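PDB 4M8K: hypothetical protein, GDSL-like Lipase/Acylhydrolase family protein from Bacteroides uniformis, which is a putative GDSL-like lipase or acylhydrolase that probably cleaves ester bonds in an as yet unidentified substrate. Local coordinates for residues Cys44-Pro49 with Gly204-Gln209; Trp65-His70 with Ser213-Val218; Thr90-Ala95 with Gly120-Trp125. One frame throughout, in Å; residues are numbered along the deposited sequence.

Contact 1: Cys44-Pro49 with Gly204-Gln209; sequences CWYGVP and GHPSVQ. With ACT (acetate ion), chain C.
The imidazole of His-205 lies flat over the five-membered ring of Trp-45 in a face-to-face stack, centroids 3.7 Å apart and planes 20° from parallel. Trp-45 CE2 sits over the middle of the imidazole, and His-205 CB rides above the indole's six-membered ring as a CH-pi contact. The indole itself presents CE3 to one face of the Tyr-46 ring, over its centre and 3.4 Å above its plane. At the imidazole edge, in plane, His-205 NE2 gives a nearly straight hydrogen bond (164°) to O of the acetate, 2.8 Å long. The other ring nitrogen, ND1, is bonded to the carbonyl of Trp-203, so the imidazole is held by its face and by both nitrogens. A chi1 of -161°, which sets Trp-45 CG opposite the backbone N, carries the indole across to His-205. A leucine in its place would probably deprive the imidazole of its flat support and let it rock about its two hydrogen bonds. Tyr-46 reaches past the imidazole: its OH donates to Pro-206 O at 2.6 Å, in the carbonyl plane and on a lone pair, and touches Pro-206 CD. The acetate also binds Ser-29, Gly-84 and Asn-122, consistent with the Ser-Gly-Asn-His site of SGNH hydrolases, in which the histidine is the general base, probably His-205 here. The loop between strand 22-27 and helix 64-71 thus packs on short strand 205-206, directly before helix 208-222, whose Met-211 touches both Tyr-46 and Pro-206.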
loop_
_atom_site.group_PDB
_atom_site.type_symbol
_atom_site.label_atom_id
_atom_site.label_comp_id
_atom_site.label_asym_id
_atom_site.label_seq_id
_atom_site.Cartn_x
_atom_site.Cartn_y
_atom_site.Cartn_z
ATOM N N CYS A 44 6.043 -6.849 -10.661
ATOM C CA CYS A 44 6.724 -7.109 -9.372
ATOM C C CYS A 44 8.167 -6.608 -9.358
ATOM O O CYS A 44 8.791 -6.500 -10.394
ATOM C CB CYS A 44 6.708 -8.603 -9.127
ATOM S SG CYS A 44 5.055 -9.267 -8.785
ATOM N N TRP A 45 8.712 -6.366 -8.177
ATOM C CA TRP A 45 10.071 -5.940 -7.998
ATOM C C TRP A 45 10.923 -7.056 -7.406
ATOM O O TRP A 45 12.062 -7.196 -7.768
ATOM C CB TRP A 45 10.092 -4.711 -7.085
ATOM C CG TRP A 45 11.360 -3.887 -7.146
ATOM C CD1 TRP A 45 11.593 -2.843 -7.958
ATOM C CD2 TRP A 45 12.517 -4.016 -6.304
ATOM N NE1 TRP A 45 12.826 -2.321 -7.693
ATOM C CE2 TRP A 45 13.394 -3.005 -6.655
ATOM C CE3 TRP A 45 12.872 -4.882 -5.247
ATOM C CZ2 TRP A 45 14.654 -2.870 -6.058
ATOM C CZ3 TRP A 45 14.058 -4.713 -4.630
ATOM C CH2 TRP A 45 14.974 -3.742 -5.052
ATOM N N TYR A 46 10.343 -7.847 -6.511
ATOM C CA TYR A 46 11.056 -8.953 -5.859
ATOM C C TYR A 46 10.771 -10.318 -6.498
ATOM O O TYR A 46 9.659 -10.617 -6.854
ATOM C CB TYR A 46 10.655 -9.029 -4.398
ATOM C CG TYR A 46 10.997 -7.808 -3.550
ATOM C CD1 TYR A 46 12.227 -7.729 -2.916
ATOM C CD2 TYR A 46 10.096 -6.751 -3.369
ATOM C CE1 TYR A 46 12.577 -6.611 -2.142
ATOM C CE2 TYR A 46 10.440 -5.641 -2.583
ATOM C CZ TYR A 46 11.651 -5.588 -1.964
ATOM O OH TYR A 46 11.998 -4.514 -1.167
ATOM N N GLY A 47 11.787 -11.158 -6.561
ATOM C CA GLY A 47 11.623 -12.530 -7.043
ATOM C C GLY A 47 11.373 -12.710 -8.526
ATOM O O GLY A 47 10.903 -13.773 -8.923
ATOM N N VAL A 48 11.726 -11.723 -9.353
ATOM C CA VAL A 48 11.403 -11.765 -10.770
ATOM C C VAL A 48 12.572 -12.459 -11.525
ATOM O O VAL A 48 13.671 -11.939 -11.573
ATOM C CB VAL A 48 11.176 -10.387 -11.374
ATOM C CG1 VAL A 48 10.900 -10.478 -12.864
ATOM C CG2 VAL A 48 10.014 -9.640 -10.681
ATOM N N PRO A 49 12.324 -13.608 -12.139
ATOM C CA PRO A 49 13.420 -14.294 -12.873
ATOM C C PRO A 49 14.076 -13.404 -13.933
ATOM O O PRO A 49 13.364 -12.761 -14.729
ATOM C CB PRO A 49 12.719 -15.463 -13.530
ATOM C CG PRO A 49 11.471 -15.665 -12.754
ATOM C CD PRO A 49 11.057 -14.336 -12.219
ATOM N N GLY A 204 16.702 1.269 -2.881
ATOM C CA GLY A 204 15.473 2.076 -2.643
ATOM C C GLY A 204 14.271 1.272 -2.186
ATOM O O GLY A 204 13.137 1.836 -1.996
ATOM N N HIS A 205 14.505 -0.003 -1.887
ATOM C CA HIS A 205 13.416 -0.893 -1.449
ATOM C C HIS A 205 13.797 -1.720 -0.227
ATOM O O HIS A 205 14.959 -1.954 0.020
ATOM C CB HIS A 205 13.008 -1.783 -2.594
ATOM C CG HIS A 205 12.522 -1.034 -3.799
ATOM N ND1 HIS A 205 13.360 -0.282 -4.580
ATOM C CD2 HIS A 205 11.288 -0.888 -4.333
ATOM C CE1 HIS A 205 12.686 0.235 -5.586
ATOM N NE2 HIS A 205 11.412 -0.079 -5.438
ATOM N N PRO A 206 12.816 -2.117 0.578
ATOM C CA PRO A 206 13.289 -2.737 1.834
ATOM C C PRO A 206 14.104 -4.006 1.630
ATOM O O PRO A 206 13.860 -4.790 0.688
ATOM C CB PRO A 206 12.002 -3.036 2.580
ATOM C CG PRO A 206 11.016 -2.022 2.071
ATOM C CD PRO A 206 11.365 -1.890 0.593
ATOM N N SER A 207 15.106 -4.131 2.494
ATOM C CA SER A 207 15.960 -5.274 2.645
ATOM C C SER A 207 15.254 -6.265 3.532
ATOM O O SER A 207 14.158 -6.002 4.032
ATOM C CB SER A 207 17.288 -4.846 3.310
ATOM O OG SER A 207 17.065 -4.388 4.638
ATOM N N VAL A 208 15.895 -7.386 3.766
ATOM C CA VAL A 208 15.354 -8.390 4.652
ATOM C C VAL A 208 15.122 -7.771 6.018
ATOM O O VAL A 208 14.053 -7.916 6.591
ATOM C CB VAL A 208 16.288 -9.590 4.760
ATOM C CG1 VAL A 208 15.906 -10.490 5.966
ATOM C CG2 VAL A 208 16.228 -10.408 3.489
ATOM N N GLN A 209 16.137 -7.054 6.513
ATOM C CA GLN A 209 15.987 -6.282 7.752
ATOM C C GLN A 209 14.841 -5.239 7.716
ATOM O O GLN A 209 14.033 -5.121 8.665
ATOM C CB GLN A 209 17.315 -5.585 8.074
ATOM C CG GLN A 209 17.220 -4.658 9.270
ATOM C CD GLN A 209 18.507 -3.905 9.551
ATOM O OE1 GLN A 209 19.483 -3.956 8.783
ATOM N NE2 GLN A 209 18.494 -3.157 10.637
HETATM C C ACT C . 8.064 1.120 -6.165
HETATM O O ACT C . 9.053 0.591 -6.698
HETATM O OXT ACT C . 6.935 0.851 -6.576
HETATM C CH3 ACT C . 8.195 2.065 -5.008
#

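Contact 2: Trp65-His70 with Ser213-Val218; sequences WYRFIH and SIDAQV
Asp-215 swings its carboxylate opposite the backbone N (chi1 167°), straight across to the Arg-67 and Phe-68 turn of the other helix. Arg-67 leaves its own helix stretched as far as CD and then bends at chi3 (57°), a kink that brings NE round to the acid. The salt bridge runs from Arg-67 NE to Asp-215 OD2 at 3.0 Å, through a single oxygen: OD2 is met on its anti side, and the two flat groups are strongly twisted against each other, so no paired, coplanar bridge forms. The bond is bent, and the acid lies somewhat off the guanidinium plane. The same oxygen rests against the aliphatic root of the arginine, with Asp-215 OD2 3.4 Å from Arg-67 CB. Glu-71 complicates the charges: it comes close to Asp-215 OD2 and has only a long, weak ion pair with Arg-67, and Arg-67 probably offsets part of the repulsion between the two acids. The second carboxylate oxygen, Asp-215 OD1, settles over the backbone of the facing helix, 3.4 Å from Phe-68 CA, and meets the edge of the phenyl ring near its plane. One turn on, contact becomes apolar: Val-218 CG1 touches Phe-68 CE1 at 3.5 Å and also grazes CD1 and CZ. The two segments run broadly the same way, their axes 8.7 Å apart and crossing at -43°, with Phe-68 and Asp-215 at the closest backbone approach. Trp-219 and Val-222 of helix 208-222 and the ring of Phe-74 continue the packing around Phe-68. Helix 64-71 turns Trp-65 and Ile-69 the other way, onto strands 22-27 and 75-81, so it is sandwiched between the sheet strands and helix 208-222.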
loop_
_atom_site.group_PDB
_atom_site.type_symbol
_atom_site.label_atom_id
_atom_site.label_comp_id
_atom_site.label_asym_id
_atom_site.label_seq_id
_atom_site.Cartn_x
_atom_site.Cartn_y
_atom_site.Cartn_z
ATOM N N TRP A 65 4.683 -8.486 4.465
ATOM C CA TRP A 65 3.252 -8.844 4.532
ATOM C C TRP A 65 3.040 -10.338 4.796
ATOM O O TRP A 65 2.068 -10.719 5.459
ATOM C CB TRP A 65 2.456 -8.353 3.271
ATOM C CG TRP A 65 3.091 -8.722 2.014
ATOM C CD1 TRP A 65 4.047 -8.027 1.375
ATOM C CD2 TRP A 65 2.947 -9.948 1.330
ATOM N NE1 TRP A 65 4.522 -8.754 0.303
ATOM C CE2 TRP A 65 3.835 -9.929 0.245
ATOM C CE3 TRP A 65 2.131 -11.071 1.512
ATOM C CZ2 TRP A 65 3.931 -10.989 -0.673
ATOM C CZ3 TRP A 65 2.216 -12.131 0.579
ATOM C CH2 TRP A 65 3.099 -12.056 -0.498
ATOM N N TYR A 66 3.903 -11.171 4.207
ATOM C CA TYR A 66 3.888 -12.601 4.410
ATOM C C TYR A 66 4.198 -12.878 5.874
ATOM O O TYR A 66 3.513 -13.677 6.532
ATOM C CB TYR A 66 4.889 -13.296 3.506
ATOM C CG TYR A 66 4.808 -14.785 3.610
ATOM C CD1 TYR A 66 5.352 -15.449 4.696
ATOM C CD2 TYR A 66 4.162 -15.539 2.627
ATOM C CE1 TYR A 66 5.265 -16.807 4.797
ATOM C CE2 TYR A 66 4.075 -16.910 2.720
ATOM C CZ TYR A 66 4.624 -17.526 3.815
ATOM O OH TYR A 66 4.521 -18.869 3.957
ATOM N N ARG A 67 5.197 -12.167 6.389
ATOM C CA ARG A 67 5.574 -12.230 7.785
ATOM C C ARG A 67 4.439 -11.797 8.641
ATOM O O ARG A 67 4.048 -12.499 9.580
ATOM C CB ARG A 67 6.803 -11.362 8.069
ATOM C CG ARG A 67 8.113 -11.975 7.593
ATOM C CD ARG A 67 9.288 -11.060 7.950
ATOM N NE ARG A 67 9.384 -10.757 9.391
ATOM C CZ ARG A 67 10.098 -11.474 10.263
ATOM N NH1 ARG A 67 10.762 -12.549 9.884
ATOM N NH2 ARG A 67 10.141 -11.115 11.511
ATOM N N PHE A 68 3.880 -10.640 8.323
ATOM C CA PHE A 68 2.765 -10.099 9.128
ATOM C C PHE A 68 1.596 -11.085 9.178
ATOM O O PHE A 68 1.021 -11.360 10.242
ATOM C CB PHE A 68 2.331 -8.755 8.596
ATOM C CG PHE A 68 1.150 -8.159 9.291
ATOM C CD1 PHE A 68 1.311 -7.383 10.413
ATOM C CD2 PHE A 68 -0.104 -8.330 8.778
ATOM C CE1 PHE A 68 0.241 -6.755 11.016
ATOM C CE2 PHE A 68 -1.203 -7.737 9.413
ATOM C CZ PHE A 68 -1.028 -6.953 10.529
ATOM N N ILE A 69 1.266 -11.651 8.041
ATOM C CA ILE A 69 0.106 -12.541 7.984
ATOM C C ILE A 69 0.373 -13.841 8.735
ATOM O O ILE A 69 -0.439 -14.235 9.551
ATOM C CB ILE A 69 -0.376 -12.724 6.533
ATOM C CG1 ILE A 69 -1.100 -11.443 6.098
ATOM C CG2 ILE A 69 -1.343 -13.895 6.409
ATOM C CD1 ILE A 69 -1.238 -11.327 4.602
ATOM N N HIS A 70 1.513 -14.459 8.509
ATOM C CA HIS A 70 1.778 -15.786 9.058
ATOM C C HIS A 70 2.155 -15.754 10.530
ATOM O O HIS A 70 1.910 -16.703 11.240
ATOM C CB HIS A 70 2.796 -16.500 8.177
ATOM C CG HIS A 70 2.231 -16.841 6.825
ATOM N ND1 HIS A 70 1.871 -18.120 6.470
ATOM C CD2 HIS A 70 1.895 -16.055 5.768
ATOM C CE1 HIS A 70 1.370 -18.118 5.246
ATOM N NE2 HIS A 70 1.375 -16.877 4.797
ATOM N N SER A 213 11.303 -4.822 9.991
ATOM C CA SER A 213 10.914 -3.585 10.684
ATOM C C SER A 213 9.512 -3.162 10.290
ATOM O O SER A 213 8.733 -2.689 11.155
ATOM C CB SER A 213 11.944 -2.476 10.408
ATOM O OG SER A 213 13.233 -2.874 10.863
ATOM N N ILE A 214 9.186 -3.273 8.995
ATOM C CA ILE A 214 7.828 -2.902 8.516
ATOM C C ILE A 214 6.773 -3.794 9.174
ATOM O O ILE A 214 5.809 -3.306 9.766
ATOM C CB ILE A 214 7.659 -2.957 6.990
ATOM C CG1 ILE A 214 8.564 -1.920 6.315
ATOM C CG2 ILE A 214 6.195 -2.733 6.631
ATOM C CD1 ILE A 214 8.660 -2.084 4.796
ATOM N N ASP A 215 6.986 -5.093 9.078
ATOM C CA ASP A 215 6.151 -6.105 9.790
ATOM C C ASP A 215 5.923 -5.692 11.225
ATOM O O ASP A 215 4.776 -5.521 11.654
ATOM C CB ASP A 215 6.820 -7.491 9.648
ATOM C CG ASP A 215 6.252 -8.583 10.577
ATOM O OD1 ASP A 215 5.099 -8.523 11.009
ATOM O OD2 ASP A 215 7.056 -9.484 10.880
ATOM N N ALA A 216 7.014 -5.439 11.957
ATOM C CA ALA A 216 6.898 -5.136 13.372
ATOM C C ALA A 216 6.143 -3.839 13.605
ATOM O O ALA A 216 5.287 -3.799 14.471
ATOM C CB ALA A 216 8.262 -5.091 14.079
ATOM N N GLN A 217 6.429 -2.809 12.811
ATOM C CA GLN A 217 5.775 -1.531 12.998
ATOM C C GLN A 217 4.288 -1.551 12.622
ATOM O O GLN A 217 3.489 -0.886 13.271
ATOM C CB GLN A 217 6.517 -0.421 12.224
ATOM C CG GLN A 217 7.784 -0.012 12.937
ATOM C CD GLN A 217 8.649 0.927 12.129
ATOM O OE1 GLN A 217 8.161 1.874 11.494
ATOM N NE2 GLN A 217 9.961 0.675 12.159
ATOM N N VAL A 218 3.921 -2.273 11.559
ATOM C CA VAL A 218 2.495 -2.462 11.231
ATOM C C VAL A 218 1.788 -3.161 12.419
ATOM O O VAL A 218 0.712 -2.725 12.865
ATOM C CB VAL A 218 2.312 -3.207 9.883
ATOM C CG1 VAL A 218 0.859 -3.582 9.651
ATOM C CG2 VAL A 218 2.812 -2.344 8.723
#

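Contact 3: Thr90-Ala95 with Gly120-Trp125. With ACT (acetate ion), chain C.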
loop_
_atom_site.group_PDB
_atom_site.type_symbol
_atom_site.label_atom_id
_atom_site.label_comp_id
_atom_site.label_asym_id
_atom_site.label_seq_id
_atom_site.Cartn_x
_atom_site.Cartn_y
_atom_site.Cartn_z
ATOM N N THR A 90 -1.038 10.362 -12.304
ATOM C CA THR A 90 0.210 10.822 -12.905
ATOM C C THR A 90 1.360 9.897 -12.569
ATOM O O THR A 90 1.754 9.777 -11.414
ATOM C CB THR A 90 0.622 12.230 -12.405
ATOM O OG1 THR A 90 -0.439 13.174 -12.616
ATOM C CG2 THR A 90 1.911 12.701 -13.105
ATOM N N GLY A 91 1.937 9.265 -13.570
ATOM C CA GLY A 91 3.146 8.472 -13.324
ATOM C C GLY A 91 4.493 9.136 -13.582
ATOM O O GLY A 91 4.604 10.355 -13.688
ATOM N N TYR A 92 5.514 8.306 -13.748
ATOM C CA TYR A 92 6.852 8.759 -14.053
ATOM C C TYR A 92 6.920 9.415 -15.420
ATOM O O TYR A 92 6.340 8.890 -16.382
ATOM C CB TYR A 92 7.848 7.571 -13.995
ATOM C CG TYR A 92 8.081 7.111 -12.578
ATOM C CD1 TYR A 92 9.019 7.751 -11.767
ATOM C CD2 TYR A 92 7.312 6.102 -12.009
ATOM C CE1 TYR A 92 9.204 7.390 -10.427
ATOM C CE2 TYR A 92 7.494 5.745 -10.685
ATOM C CZ TYR A 92 8.459 6.365 -9.904
ATOM O OH TYR A 92 8.642 5.984 -8.584
ATOM N N GLU A 93 7.689 10.517 -15.496
ATOM C CA GLU A 93 7.900 11.290 -16.728
ATOM C C GLU A 93 6.564 11.778 -17.276
ATOM O O GLU A 93 6.314 11.720 -18.463
ATOM C CB GLU A 93 8.631 10.462 -17.795
ATOM C CG GLU A 93 9.786 9.600 -17.304
ATOM C CD GLU A 93 11.079 10.353 -17.126
ATOM O OE1 GLU A 93 11.064 11.474 -16.564
ATOM O OE2 GLU A 93 12.115 9.805 -17.547
ATOM N N LYS A 94 5.685 12.191 -16.373
ATOM C CA LYS A 94 4.279 12.511 -16.694
ATOM C C LYS A 94 3.509 11.424 -17.483
ATOM O O LYS A 94 2.509 11.749 -18.098
ATOM C CB LYS A 94 4.209 13.846 -17.438
ATOM C CG LYS A 94 4.629 15.029 -16.588
ATOM C CD LYS A 94 4.973 16.261 -17.438
ATOM C CE LYS A 94 6.281 16.064 -18.216
ATOM N NZ LYS A 94 6.725 17.222 -19.055
ATOM N N ALA A 95 3.947 10.151 -17.468
ATOM C CA ALA A 95 3.154 9.094 -18.087
ATOM C C ALA A 95 1.730 9.028 -17.478
ATOM O O ALA A 95 1.525 9.376 -16.354
ATOM C CB ALA A 95 3.827 7.777 -17.908
ATOM N N GLY A 120 2.179 5.730 -2.263
ATOM C CA GLY A 120 2.686 7.093 -2.223
ATOM C C GLY A 120 4.136 7.264 -2.525
ATOM O O GLY A 120 4.560 8.340 -2.955
ATOM N N THR A 121 4.921 6.200 -2.357
ATOM C CA THR A 121 6.345 6.288 -2.738
ATOM C C THR A 121 6.548 6.735 -4.203
ATOM O O THR A 121 7.354 7.607 -4.502
ATOM C CB THR A 121 7.074 4.963 -2.450
ATOM O OG1 THR A 121 7.054 4.707 -1.058
ATOM C CG2 THR A 121 8.521 5.059 -2.906
ATOM N N ASN A 122 5.819 6.142 -5.126
ATOM C CA ASN A 122 5.971 6.506 -6.512
ATOM C C ASN A 122 5.426 7.916 -6.815
ATOM O O ASN A 122 6.002 8.637 -7.637
ATOM C CB ASN A 122 5.325 5.453 -7.397
ATOM C CG ASN A 122 6.096 4.136 -7.359
ATOM O OD1 ASN A 122 7.289 4.084 -7.700
ATOM N ND2 ASN A 122 5.426 3.084 -6.932
ATOM N N ASP A 123 4.355 8.320 -6.140
ATOM C CA ASP A 123 3.869 9.701 -6.303
ATOM C C ASP A 123 4.971 10.677 -5.916
ATOM O O ASP A 123 5.212 11.682 -6.611
ATOM C CB ASP A 123 2.604 9.959 -5.484
ATOM C CG ASP A 123 1.489 8.963 -5.815
ATOM O OD1 ASP A 123 1.645 7.760 -5.440
ATOM O OD2 ASP A 123 0.474 9.343 -6.505
ATOM N N SER A 124 5.690 10.360 -4.834
ATOM C CA SER A 124 6.820 11.184 -4.379
ATOM C C SER A 124 7.983 11.135 -5.347
ATOM O O SER A 124 8.465 12.167 -5.798
ATOM C CB SER A 124 7.250 10.746 -3.000
ATOM O OG SER A 124 8.143 11.674 -2.428
ATOM N N TRP A 125 8.438 9.935 -5.680
ATOM C CA TRP A 125 9.594 9.818 -6.548
ATOM C C TRP A 125 9.330 10.331 -7.946
ATOM O O TRP A 125 10.232 10.849 -8.560
ATOM C CB TRP A 125 10.021 8.403 -6.665
ATOM C CG TRP A 125 10.595 7.789 -5.440
ATOM C CD1 TRP A 125 10.929 8.392 -4.280
ATOM C CD2 TRP A 125 11.000 6.419 -5.316
ATOM N NE1 TRP A 125 11.479 7.478 -3.400
ATOM C CE2 TRP A 125 11.534 6.255 -4.019
ATOM C CE3 TRP A 125 10.911 5.308 -6.158
ATOM C CZ2 TRP A 125 11.983 5.011 -3.545
ATOM C CZ3 TRP A 125 11.368 4.061 -5.695
ATOM C CH2 TRP A 125 11.928 3.938 -4.411
HETATM C C ACT C . 8.064 1.120 -6.165
HETATM O O ACT C . 9.053 0.591 -6.698
HETATM O OXT ACT C . 6.935 0.851 -6.576
HETATM C CH3 ACT C . 8.195 2.065 -5.008
#
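Asn-122, which faces Tyr-92 across this contact, uses its amide nitrogen ND2 twice: it gives a nearly straight hydrogen bond (167°) to OXT of the acetate at 2.7 Å, and another to the carbonyl of Ser-85. The amide oxygen OD1 takes the hydroxyl of Tyr-92. A chi1 of -69° puts Asn-122 CG beside the backbone N, which sends the amide to both the Tyr-92 hydroxyl and the acetate. At 2.5 Å from Tyr-92 OH to Asn-122 OD1 the bond is very short, and its exact length should be read with caution. OD1 arrives at the hydroxyl edge of the phenol, near the ring plane, while amide and ring stand 78° apart. Held from both ends, the amide can hardly flip, and the nitrogen stays directed at the acetate; Tyr-92 probably acts as a second-shell residue that helps position Asn-122. In the SGNH hydrolases an asparagine from a Gly-x-Asn-Asp sequence, here running from the N-cap residue Gly-120 to Asp-123 at the start of helix 121-126, helps form the oxyanion hole. Asn-122 probably does the same beside Ser-29 and Gly-84, which also bind the acetate. Tyr-92 also lies alongside Trp-125, pointing the same way; its OH is 3.4 Å from Trp-125 CB and its CE1 touches that carbon more loosely. The indole is backed by its own helix, Thr-121 CG2 standing over the middle of one face, 3.4 Å above it. Thr-121 CG2 and Trp-125 CZ3 both touch the acetate methyl, the former at 3.7 Å from CH3. Asp-123 accepts the backbone N-H groups of Val-87 and Cys-88, tying the loop after strand 75-81 to this helix.

How the contacts relate
Contacts 1 and 3 approach the acetate from different parts of the chain: their centres are about 19 Å apart, and both bind the ion, with Trp-125 touching Gly-204 and His-205 between them. The centre of contact 2 is about 15 Å from that of contact 1, and the two share helix 208-222; Pro-206 and Ile-214 pack together. Contact 2 does not touch contact 3, about 9 Å away at the nearest atoms, on the opposite side of the chain's centre. Along the sequence the segments of contacts 1 and 2 alternate, and contact 3 is nested inside both loops. Helix 208-222 thus runs from the probable active site to helix 64-71, which lies on the parallel sheet.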